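Local coordinates for protein putative TRAP PERIPLASMIC SOLUTE BINDING PROTEIN (Haemophilus influenzae, PDB 4PBQ) that probably captures sugar acids such as L-gulonate in the periplasm as the solute-binding component of a TRAP transporter, at residues L173-D176 with W177-M181; N95-P98 with I99-V102; V304-D307 with S308-K312; Q205-P208 with Y209-K213. One frame throughout, in Å; residues are numbered along the deposited sequence.

Contact 1: L173-D176 with W177-M181. With 2UF (L-gulonate), chain D.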
loop_
_atom_site.group_PDB
_atom_site.type_symbol
_atom_site.label_atom_id
_atom_site.label_comp_id
_atom_site.label_asym_id
_atom_site.label_seq_id
_atom_site.Cartn_x
_atom_site.Cartn_y
_atom_site.Cartn_z
ATOM N N LEU A 173 9.808 7.581 -5.215
ATOM C CA LEU A 173 10.488 7.024 -4.037
ATOM C C LEU A 173 11.025 5.614 -4.356
ATOM O O LEU A 173 12.104 5.206 -3.931
ATOM C CB LEU A 173 9.520 6.912 -2.845
ATOM C CG LEU A 173 10.074 6.093 -1.687
ATOM C CD1 LEU A 173 11.277 6.811 -1.116
ATOM C CD2 LEU A 173 9.022 5.829 -0.591
ATOM N N PHE A 174 10.246 4.857 -5.108
ATOM C CA PHE A 174 10.576 3.483 -5.389
ATOM C C PHE A 174 11.628 3.400 -6.490
ATOM O O PHE A 174 12.473 2.487 -6.488
ATOM C CB PHE A 174 9.312 2.715 -5.798
ATOM C CG PHE A 174 8.392 2.428 -4.653
ATOM C CD1 PHE A 174 7.551 3.418 -4.126
ATOM C CD2 PHE A 174 8.359 1.162 -4.102
ATOM C CE1 PHE A 174 6.697 3.133 -3.070
ATOM C CE2 PHE A 174 7.493 0.872 -3.050
ATOM C CZ PHE A 174 6.683 1.859 -2.524
ATOM N N VAL A 175 11.585 4.358 -7.417
ATOM C CA VAL A 175 12.645 4.492 -8.398
ATOM C C VAL A 175 13.956 4.746 -7.650
ATOM O O VAL A 175 14.973 4.108 -7.928
ATOM C CB VAL A 175 12.378 5.616 -9.428
ATOM C CG1 VAL A 175 13.510 5.679 -10.431
ATOM C CG2 VAL A 175 11.050 5.397 -10.163
ATOM N N ASP A 176 13.961 5.717 -6.742
ATOM C CA ASP A 176 15.173 6.032 -5.970
ATOM C C ASP A 176 15.651 4.870 -5.089
ATOM O O ASP A 176 16.858 4.594 -4.996
ATOM C CB ASP A 176 14.944 7.288 -5.135
ATOM C CG ASP A 176 14.741 8.532 -5.982
ATOM O OD1 ASP A 176 15.123 8.554 -7.186
ATOM O OD2 ASP A 176 14.218 9.506 -5.416
ATOM N N TRP A 177 14.706 4.188 -4.447
ATOM C CA TRP A 177 15.025 3.008 -3.653
ATOM C C TRP A 177 15.760 1.978 -4.518
ATOM O O TRP A 177 16.816 1.452 -4.145
ATOM C CB TRP A 177 13.745 2.404 -3.033
ATOM C CG TRP A 177 13.973 1.007 -2.553
ATOM C CD1 TRP A 177 14.528 0.631 -1.366
ATOM C CD2 TRP A 177 13.695 -0.205 -3.267
ATOM N NE1 TRP A 177 14.632 -0.732 -1.295
ATOM C CE2 TRP A 177 14.120 -1.274 -2.452
ATOM C CE3 TRP A 177 13.146 -0.487 -4.526
ATOM C CZ2 TRP A 177 14.017 -2.606 -2.849
ATOM C CZ3 TRP A 177 13.031 -1.822 -4.920
ATOM C CH2 TRP A 177 13.454 -2.859 -4.077
ATOM N N ALA A 178 15.223 1.711 -5.704
ATOM C CA ALA A 178 15.806 0.703 -6.566
ATOM C C ALA A 178 17.216 1.106 -6.978
ATOM O O ALA A 178 18.117 0.291 -6.947
ATOM C CB ALA A 178 14.946 0.452 -7.779
ATOM N N LYS A 179 17.405 2.368 -7.310
ATOM C CA LYS A 179 18.745 2.825 -7.694
ATOM C C LYS A 179 19.735 2.738 -6.533
ATOM O O LYS A 179 20.932 2.488 -6.726
ATOM C CB LYS A 179 18.677 4.245 -8.268
ATOM C CG LYS A 179 17.862 4.300 -9.591
ATOM C CD LYS A 179 17.727 5.691 -10.143
ATOM C CE LYS A 179 19.048 6.124 -10.766
ATOM N NZ LYS A 179 18.841 7.196 -11.747
ATOM N N ALA A 180 19.261 2.954 -5.314
ATOM C CA ALA A 180 20.129 2.820 -4.141
ATOM C C ALA A 180 20.575 1.368 -3.922
ATOM O O ALA A 180 21.611 1.116 -3.291
ATOM C CB ALA A 180 19.426 3.361 -2.879
HETATM N N MSE A 181 19.775 0.428 -4.429
HETATM C CA MSE A 181 20.084 -1.005 -4.390
HETATM C C MSE A 181 20.944 -1.463 -5.580
HETATM O O MSE A 181 21.301 -2.628 -5.667
HETATM C CB MSE A 181 18.808 -1.851 -4.359
HETATM C CG MSE A 181 17.857 -1.602 -3.166
HETATM SE SE MSE A 181 18.707 -1.857 -1.423
HETATM C CE MSE A 181 18.644 -0.032 -0.755
HETATM O O6A 2UF D . 1.228 -0.730 -7.948
HETATM C C6 2UF D . 1.826 -1.049 -6.911
HETATM O O6B 2UF D . 2.843 -1.757 -6.853
HETATM C C5 2UF D . 1.214 -0.562 -5.581
HETATM O O5 2UF D . 1.556 -1.482 -4.568
HETATM C C4 2UF D . 1.745 0.841 -5.212
HETATM O O4 2UF D . 1.291 1.803 -6.179
HETATM C C3 2UF D . 1.271 1.223 -3.793
HETATM O O3 2UF D . -0.175 1.035 -3.610
HETATM C C2 2UF D . 1.618 2.684 -3.459
HETATM O O2 2UF D . 1.453 2.783 -2.058
HETATM C C1 2UF D . 3.109 3.016 -3.779
HETATM O O1 2UF D . 3.372 4.339 -3.283
#
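F174 and W177 meet through a backbone oxygen: F174 O lies at the edge of the W177 indole, in its plane, 3.6 Å from W177 CE3. The same oxygen accepts the amide hydrogen of A178, with A178 N 3.0 Å away, and so faces both an N-H and a ring edge. The chi1 of W177, 164°, sets CG opposite the backbone N and swings the indole outward, roughly perpendicular to the helix axis, so that only CB and the CE3 edge face the carbonyls of L173 and F174; W177 CB rests 3.4 Å from L173 O. That carbonyl is in turn the acceptor for W177 N at 2.8 Å. Two further i to i+4 bonds, K179 N to V175 O and A180 N to D176 O, continue the ladder. The aliphatic stem of K179 lies over the previous turn, its CG 3.3 Å from V175 O. The F174 ring leaves the helix on its ligand side, and CE1 stands 3.5 Å from O1 of L-gulonate in an oblique approach.

Farther out, N171 OD1 accepts a hydrogen bond from L173 N near the start of the helix, while N171 ND2 binds the ligand. P169, V168, E104 and I230 pack round F174. One face of the W177 indole is met by CG of the selenomethionine M181, and H229 stacks with the indole. V175 and A178 rest on P185 of strand 184-187. This is the helix of a beta-alpha-beta crossover between parallel strands 165-168 and 184-187, whose N-terminal turn supplies F174 to the L-gulonate pocket of this family 7 solute-binding protein.

Contact 2: N95-P98 with I99-V102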
loop_
_atom_site.group_PDB
_atom_site.type_symbol
_atom_site.label_atom_id
_atom_site.label_comp_id
_atom_site.label_asym_id
_atom_site.label_seq_id
_atom_site.Cartn_x
_atom_site.Cartn_y
_atom_site.Cartn_z
ATOM N N ASN A 95 3.031 12.259 -4.891
ATOM C CA ASN A 95 3.548 13.053 -6.037
ATOM C C ASN A 95 2.995 14.480 -6.066
ATOM O O ASN A 95 3.486 15.340 -6.809
ATOM C CB ASN A 95 3.372 12.330 -7.413
ATOM C CG ASN A 95 1.915 12.162 -7.839
ATOM O OD1 ASN A 95 1.024 12.856 -7.367
ATOM N ND2 ASN A 95 1.674 11.224 -8.757
ATOM N N VAL A 96 1.984 14.741 -5.244
ATOM C CA VAL A 96 1.443 16.080 -5.062
ATOM C C VAL A 96 2.048 16.727 -3.817
ATOM O O VAL A 96 2.379 17.909 -3.830
ATOM C CB VAL A 96 -0.098 16.055 -4.964
ATOM C CG1 VAL A 96 -0.654 17.438 -4.596
ATOM C CG2 VAL A 96 -0.674 15.571 -6.279
ATOM N N ASP A 97 2.199 15.951 -2.753
ATOM C CA ASP A 97 2.778 16.444 -1.510
ATOM C C ASP A 97 3.504 15.278 -0.874
ATOM O O ASP A 97 2.887 14.299 -0.463
ATOM C CB ASP A 97 1.685 16.986 -0.568
ATOM C CG ASP A 97 2.246 17.645 0.689
ATOM O OD1 ASP A 97 3.380 17.316 1.087
ATOM O OD2 ASP A 97 1.544 18.495 1.303
ATOM N N PRO A 98 4.826 15.385 -0.745
ATOM C CA PRO A 98 5.612 14.204 -0.370
ATOM C C PRO A 98 5.333 13.691 1.038
ATOM O O PRO A 98 5.695 12.556 1.323
ATOM C CB PRO A 98 7.066 14.685 -0.464
ATOM C CG PRO A 98 7.023 15.956 -1.228
ATOM C CD PRO A 98 5.673 16.557 -1.033
ATOM N N ILE A 99 4.719 14.495 1.901
ATOM C CA ILE A 99 4.498 14.044 3.270
ATOM C C ILE A 99 3.658 12.760 3.299
ATOM O O ILE A 99 3.827 11.903 4.175
ATOM C CB ILE A 99 3.885 15.156 4.172
ATOM C CG1 ILE A 99 4.070 14.759 5.640
ATOM C CG2 ILE A 99 2.427 15.414 3.825
ATOM C CD1 ILE A 99 4.207 15.910 6.587
ATOM N N PHE A 100 2.762 12.621 2.334
ATOM C CA PHE A 100 1.865 11.455 2.319
ATOM C C PHE A 100 2.587 10.143 2.049
ATOM O O PHE A 100 2.043 9.065 2.307
ATOM C CB PHE A 100 0.735 11.645 1.295
ATOM C CG PHE A 100 -0.080 12.878 1.543
ATOM C CD1 PHE A 100 -0.653 13.102 2.796
ATOM C CD2 PHE A 100 -0.270 13.815 0.552
ATOM C CE1 PHE A 100 -1.404 14.250 3.045
ATOM C CE2 PHE A 100 -0.989 14.984 0.807
ATOM C CZ PHE A 100 -1.564 15.194 2.056
ATOM N N GLY A 101 3.800 10.212 1.513
ATOM C CA GLY A 101 4.532 9.005 1.195
ATOM C C GLY A 101 5.441 8.476 2.305
ATOM O O GLY A 101 6.113 7.443 2.125
ATOM N N VAL A 102 5.463 9.169 3.444
ATOM C CA VAL A 102 6.420 8.869 4.506
ATOM C C VAL A 102 6.313 7.430 5.024
ATOM O O VAL A 102 7.322 6.846 5.403
ATOM C CB VAL A 102 6.312 9.878 5.682
ATOM C CG1 VAL A 102 4.975 9.769 6.403
ATOM C CG2 VAL A 102 7.462 9.694 6.658
#
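D97 and F100 are joined by a backbone bond from F100 N to D97 O, 3.3 Å long. The next i to i+3 bond, from G101 N to P98 O at 3.0 Å, meets the oxygen from above the carbonyl plane, 54° out of it, consistent with the tight winding of a 3-10 turn. D97 itself is extended, and the 3-10 turn starts at P98. The D97 side chain folds forward onto that start: I99 N donates to D97 OD1 at 3.2 Å, nearly straight at 170°, although it reaches the carboxylate from above its plane. An aspartate side chain accepting the amide hydrogen two residues ahead is the bond that defines an Asx turn, here leading into the 3-10 segment in the loop between strand 86-89 and helix 112-119. The carboxylate's other oxygen, OD2, is bonded to Y134 OH, which ties the turn to a second loop. D97 and I99 run side by side, with I99 CG2 3.5 Å from D97 OD1. The same methyl lies above one face of the F100 ring, toward its rim. F100 brings CE2 to within 3.6 Å of D97 CB, while I127 of helix 122-129 touches both I99 and F100.

Contact 3: V304-D307 with S308-K312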
loop_
_atom_site.group_PDB
_atom_site.type_symbol
_atom_site.label_atom_id
_atom_site.label_comp_id
_atom_site.label_asym_id
_atom_site.label_seq_id
_atom_site.Cartn_x
_atom_site.Cartn_y
_atom_site.Cartn_z
ATOM N N VAL A 304 21.046 6.411 2.047
ATOM C CA VAL A 304 21.178 7.537 1.124
ATOM C C VAL A 304 19.810 8.213 0.887
ATOM O O VAL A 304 19.734 9.425 0.670
ATOM C CB VAL A 304 21.794 7.072 -0.211
ATOM C CG1 VAL A 304 20.783 6.239 -0.997
ATOM C CG2 VAL A 304 22.290 8.254 -1.029
ATOM N N LEU A 305 18.727 7.444 0.970
ATOM C CA LEU A 305 17.394 8.000 0.745
ATOM C C LEU A 305 17.053 8.977 1.859
ATOM O O LEU A 305 16.535 10.062 1.601
ATOM C CB LEU A 305 16.336 6.908 0.661
ATOM C CG LEU A 305 16.583 5.830 -0.399
ATOM C CD1 LEU A 305 15.611 4.693 -0.178
ATOM C CD2 LEU A 305 16.435 6.416 -1.773
ATOM N N TYR A 306 17.361 8.581 3.094
ATOM C CA TYR A 306 17.092 9.394 4.263
ATOM C C TYR A 306 17.973 10.616 4.295
ATOM O O TYR A 306 17.519 11.705 4.658
ATOM C CB TYR A 306 17.289 8.575 5.536
ATOM C CG TYR A 306 16.142 7.640 5.830
ATOM C CD1 TYR A 306 16.103 6.351 5.292
ATOM C CD2 TYR A 306 15.106 8.040 6.647
ATOM C CE1 TYR A 306 15.019 5.492 5.568
ATOM C CE2 TYR A 306 14.041 7.218 6.908
ATOM C CZ TYR A 306 13.999 5.941 6.373
ATOM O OH TYR A 306 12.907 5.161 6.705
ATOM N N ASP A 307 19.234 10.456 3.896
ATOM C CA ASP A 307 20.107 11.617 3.826
ATOM C C ASP A 307 19.458 12.695 2.975
ATOM O O ASP A 307 19.483 13.896 3.310
ATOM C CB ASP A 307 21.460 11.253 3.217
ATOM C CG ASP A 307 22.253 10.295 4.082
ATOM O OD1 ASP A 307 21.965 10.184 5.300
ATOM O OD2 ASP A 307 23.169 9.650 3.532
ATOM N N SER A 308 18.904 12.267 1.852
ATOM C CA SER A 308 18.268 13.184 0.937
ATOM C C SER A 308 16.972 13.754 1.559
ATOM O O SER A 308 16.715 14.950 1.450
ATOM C CB SER A 308 18.016 12.478 -0.398
ATOM O OG SER A 308 17.364 13.324 -1.322
ATOM N N PHE A 309 16.166 12.931 2.232
ATOM C CA PHE A 309 14.920 13.444 2.813
ATOM C C PHE A 309 15.223 14.596 3.780
ATOM O O PHE A 309 14.550 15.616 3.794
ATOM C CB PHE A 309 14.146 12.379 3.631
ATOM C CG PHE A 309 13.715 11.149 2.863
ATOM C CD1 PHE A 309 13.311 11.221 1.554
ATOM C CD2 PHE A 309 13.685 9.915 3.504
ATOM C CE1 PHE A 309 12.902 10.061 0.878
ATOM C CE2 PHE A 309 13.288 8.773 2.837
ATOM C CZ PHE A 309 12.887 8.861 1.523
ATOM N N TYR A 310 16.238 14.414 4.606
ATOM C CA TYR A 310 16.567 15.407 5.612
ATOM C C TYR A 310 17.099 16.709 4.994
ATOM O O TYR A 310 16.975 17.775 5.595
ATOM C CB TYR A 310 17.553 14.811 6.617
ATOM C CG TYR A 310 16.968 13.661 7.426
ATOM C CD1 TYR A 310 15.663 13.714 7.911
ATOM C CD2 TYR A 310 17.711 12.522 7.698
ATOM C CE1 TYR A 310 15.124 12.672 8.650
ATOM C CE2 TYR A 310 17.177 11.479 8.432
ATOM C CZ TYR A 310 15.886 11.559 8.909
ATOM O OH TYR A 310 15.354 10.519 9.643
ATOM N N LYS A 311 17.670 16.625 3.799
ATOM C CA LYS A 311 18.138 17.818 3.101
ATOM C C LYS A 311 17.058 18.577 2.343
ATOM O O LYS A 311 17.194 19.782 2.123
ATOM C CB LYS A 311 19.241 17.470 2.108
ATOM C CG LYS A 311 20.487 16.950 2.748
ATOM C CD LYS A 311 21.662 17.032 1.793
ATOM C CE LYS A 311 22.935 16.521 2.446
ATOM N NZ LYS A 311 23.108 17.022 3.844
ATOM N N LYS A 312 16.011 17.891 1.903
ATOM C CA LYS A 312 15.052 18.522 0.999
ATOM C C LYS A 312 13.694 18.776 1.652
ATOM O O LYS A 312 12.910 19.589 1.158
ATOM C CB LYS A 312 14.899 17.685 -0.275
ATOM C CG LYS A 312 14.293 16.319 -0.065
ATOM C CD LYS A 312 14.328 15.492 -1.363
ATOM C CE LYS A 312 13.889 14.045 -1.115
ATOM N NZ LYS A 312 13.733 13.224 -2.354
HETATM O O HOH W 1 15.425 10.384 -1.279
HETATM O O HOH W 2 21.091 14.657 5.308
#
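Y306 and F309 form a T-shaped aromatic pair, with the edge of F309 directed at the face of Y306. The centroids are 5.4 Å apart and the planes meet at 74°; F309 CE2 sits over the centre of the Y306 ring. W105 stacks on F309. Other carbon contacts extend this patch: L305 CB lies 4.1 Å from F309 CZ, and Y306 CB lies 4.1 Å from Y310 CE2.

Polar contacts run along the backbone. F309 N donates to L305 O at 3.0 Å, and F309 also lays a face of its ring over that carbonyl, the oxygen standing 3.2 Å above the ring centre. CG of F309 is held beside its backbone N (chi1 -60°), which turns the ring back over the preceding turn. Y310 N to Y306 O is the straighter bond, at 166°, whereas K311 N to D307 O is weak. At the far end of its ring, Y306 OH bonds P106 O.

Water and charge add further links. One water donates to L305 O, and another to D307 O at 2.7 Å; their links to K312 NZ and K311 NZ respectively are weak. D307 OD1 pairs with K303 in a salt bridge.

L305 O thus accepts from the F309 amide and from a water, while the F309 ring lies over it as a close packing contact. L305 and F309 are buried against helix 172-180, whereas V304, Y310, K311 and K312 are exposed, so this end of the helix is amphipathic.

Contact 4: Q205-P208 with Y209-K213. With 2UF (L-gulonate), chain D.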
loop_
_atom_site.group_PDB
_atom_site.type_symbol
_atom_site.label_atom_id
_atom_site.label_comp_id
_atom_site.label_asym_id
_atom_site.label_seq_id
_atom_site.Cartn_x
_atom_site.Cartn_y
_atom_site.Cartn_z
ATOM N N GLN A 205 9.443 -7.659 -9.976
ATOM C CA GLN A 205 8.713 -6.535 -9.415
ATOM C C GLN A 205 8.771 -6.663 -7.894
ATOM O O GLN A 205 9.438 -7.562 -7.377
ATOM C CB GLN A 205 7.246 -6.486 -9.937
ATOM C CG GLN A 205 6.375 -7.682 -9.571
ATOM C CD GLN A 205 5.710 -7.561 -8.210
ATOM O OE1 GLN A 205 4.969 -6.617 -7.955
ATOM N NE2 GLN A 205 6.025 -8.488 -7.310
ATOM N N GLU A 206 8.092 -5.776 -7.173
ATOM C CA GLU A 206 8.056 -5.870 -5.710
ATOM C C GLU A 206 6.697 -5.418 -5.184
ATOM O O GLU A 206 6.119 -4.461 -5.680
ATOM C CB GLU A 206 9.238 -5.135 -5.063
ATOM C CG GLU A 206 9.503 -3.728 -5.557
ATOM C CD GLU A 206 8.544 -2.710 -4.971
ATOM O OE1 GLU A 206 8.539 -2.546 -3.725
ATOM O OE2 GLU A 206 7.788 -2.084 -5.763
ATOM N N ASN A 207 6.197 -6.131 -4.184
ATOM C CA ASN A 207 4.847 -5.927 -3.673
ATOM C C ASN A 207 4.678 -6.868 -2.493
ATOM O O ASN A 207 5.508 -7.755 -2.281
ATOM C CB ASN A 207 3.793 -6.201 -4.777
ATOM C CG ASN A 207 3.143 -4.913 -5.320
ATOM O OD1 ASN A 207 2.577 -4.116 -4.575
ATOM N ND2 ASN A 207 3.227 -4.725 -6.621
ATOM N N PRO A 208 3.618 -6.679 -1.708
ATOM C CA PRO A 208 3.395 -7.593 -0.587
ATOM C C PRO A 208 3.085 -9.009 -1.053
ATOM O O PRO A 208 2.606 -9.206 -2.182
ATOM C CB PRO A 208 2.205 -6.957 0.162
ATOM C CG PRO A 208 2.218 -5.511 -0.266
ATOM C CD PRO A 208 2.695 -5.539 -1.693
ATOM N N TYR A 209 3.319 -9.982 -0.171
ATOM C CA TYR A 209 3.001 -11.386 -0.454
ATOM C C TYR A 209 1.580 -11.574 -0.995
ATOM O O TYR A 209 1.386 -12.319 -1.952
ATOM C CB TYR A 209 3.173 -12.260 0.801
ATOM C CG TYR A 209 4.572 -12.775 1.016
ATOM C CD1 TYR A 209 5.130 -13.719 0.173
ATOM C CD2 TYR A 209 5.322 -12.339 2.092
ATOM C CE1 TYR A 209 6.421 -14.213 0.398
ATOM C CE2 TYR A 209 6.598 -12.799 2.300
ATOM C CZ TYR A 209 7.138 -13.742 1.464
ATOM O OH TYR A 209 8.425 -14.194 1.719
HETATM N N MSE A 210 0.579 -10.945 -0.370
HETATM C CA MSE A 210 -0.789 -11.227 -0.777
HETATM C C MSE A 210 -1.058 -10.773 -2.191
HETATM O O MSE A 210 -1.715 -11.494 -2.942
HETATM C CB MSE A 210 -1.831 -10.650 0.186
HETATM C CG MSE A 210 -1.733 -11.263 1.567
HETATM SE SE MSE A 210 -3.180 -10.712 2.748
HETATM C CE MSE A 210 -2.575 -8.923 3.150
ATOM N N LEU A 211 -0.523 -9.619 -2.589
ATOM C CA LEU A 211 -0.641 -9.196 -3.974
ATOM C C LEU A 211 0.006 -10.199 -4.946
ATOM O O LEU A 211 -0.556 -10.540 -5.987
ATOM C CB LEU A 211 -0.025 -7.795 -4.134
ATOM C CG LEU A 211 -0.119 -7.036 -5.458
ATOM C CD1 LEU A 211 0.739 -7.607 -6.593
ATOM C CD2 LEU A 211 -1.538 -6.918 -5.867
ATOM N N ILE A 212 1.204 -10.670 -4.615
ATOM C CA ILE A 212 1.900 -11.637 -5.448
ATOM C C ILE A 212 1.070 -12.904 -5.679
ATOM O O ILE A 212 1.044 -13.439 -6.783
ATOM C CB ILE A 212 3.275 -11.936 -4.839
ATOM C CG1 ILE A 212 4.127 -10.682 -4.979
ATOM C CG2 ILE A 212 3.947 -13.120 -5.534
ATOM C CD1 ILE A 212 5.456 -10.751 -4.232
ATOM N N LYS A 213 0.330 -13.357 -4.666
ATOM C CA LYS A 213 -0.531 -14.515 -4.867
ATOM C C LYS A 213 -1.786 -14.117 -5.638
ATOM O O LYS A 213 -2.150 -14.776 -6.616
ATOM C CB LYS A 213 -0.967 -15.147 -3.550
ATOM C CG LYS A 213 -1.753 -16.448 -3.771
ATOM C CD LYS A 213 -2.468 -16.951 -2.538
ATOM C CE LYS A 213 -3.378 -18.091 -2.932
ATOM N NZ LYS A 213 -4.220 -18.639 -1.810
HETATM O O6A 2UF D . 1.228 -0.730 -7.948
HETATM C C6 2UF D . 1.826 -1.049 -6.911
HETATM O O6B 2UF D . 2.843 -1.757 -6.853
HETATM C C5 2UF D . 1.214 -0.562 -5.581
HETATM O O5 2UF D . 1.556 -1.482 -4.568
HETATM C C4 2UF D . 1.745 0.841 -5.212
HETATM O O4 2UF D . 1.291 1.803 -6.179
HETATM C C3 2UF D . 1.271 1.223 -3.793
HETATM O O3 2UF D . -0.175 1.035 -3.610
HETATM C C2 2UF D . 1.618 2.684 -3.459
HETATM O O2 2UF D . 1.453 2.783 -2.058
HETATM C C1 2UF D . 3.109 3.016 -3.779
HETATM O O1 2UF D . 3.372 4.339 -3.283
#
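N207 ND2 donates to two oxygens, Q205 OE1 and the ligand carboxylate atom O6B, while L211 packs against the same amide. The bond to Q205 OE1 is 2.9 Å, nearly straight at 165°, and lies in the amide plane of N207; the one to O6B is 3.0 Å and more bent, at 140°. OD1 of N207 accepts the O5 hydroxyl of L-gulonate at 2.8 Å. The amide thus reads a carboxylate and its neighbouring hydroxyl at once, and the Q205 bond helps to hold the amide's rotation. L211 CD1 lies 3.8 Å from N207 CB and from ND2, crossing the asparagine side chain.

Q205 can serve as this second shell because CG lies between the backbone N and the carbonyl carbon, and a further bend at chi2 brings OE1 to N207. Its NE2 is bonded to S150 OG and also meets I212 CG1 at 3.7 Å. These residues span a strand-to-helix junction: strand 204-208, antiparallel to strand 136-151, passes directly into helix 209-214, and the two short axes make an angle of 113°. P208 occupies the N-cap position, and its carbonyl opens the helix by accepting I212 N at 3.2 Å, the donor nearly on the extended C=O direction. CD1 of I212 comes 3.6 Å from N207 O and CG1 packs on P208 O, while CB of L211 sits 4.3 Å from P208 CD. Beyond the junction, E206 on the strand is salt-bridged to R147 and hydrogen-bonded to H229, and Y209 OH bonds Q226.

Overall arrangement
All four contacts are local turns met in series along the chain, in the order 2, 1, 4, 3; none nests within or crosses another. Contact 2 closes a 3-10 turn in the loop after strand 86-89. Contact 1 follows on helix 172-180, touching contact 2 where L173 CD2 lies 4.3 Å from G101 O. Contact 4 turns strand 204-208 into helix 209-214 and meets contact 1 through E206, which packs on F174 and W177; both touch L-gulonate. Contact 3, on helix 292-312, brings a late part of the chain against contact 1, with L173 CD1 3.7 Å from F309 CZ. Contact 1 therefore touches each of the other three, whereas contacts 3 and 4 have centres about 27 Å apart.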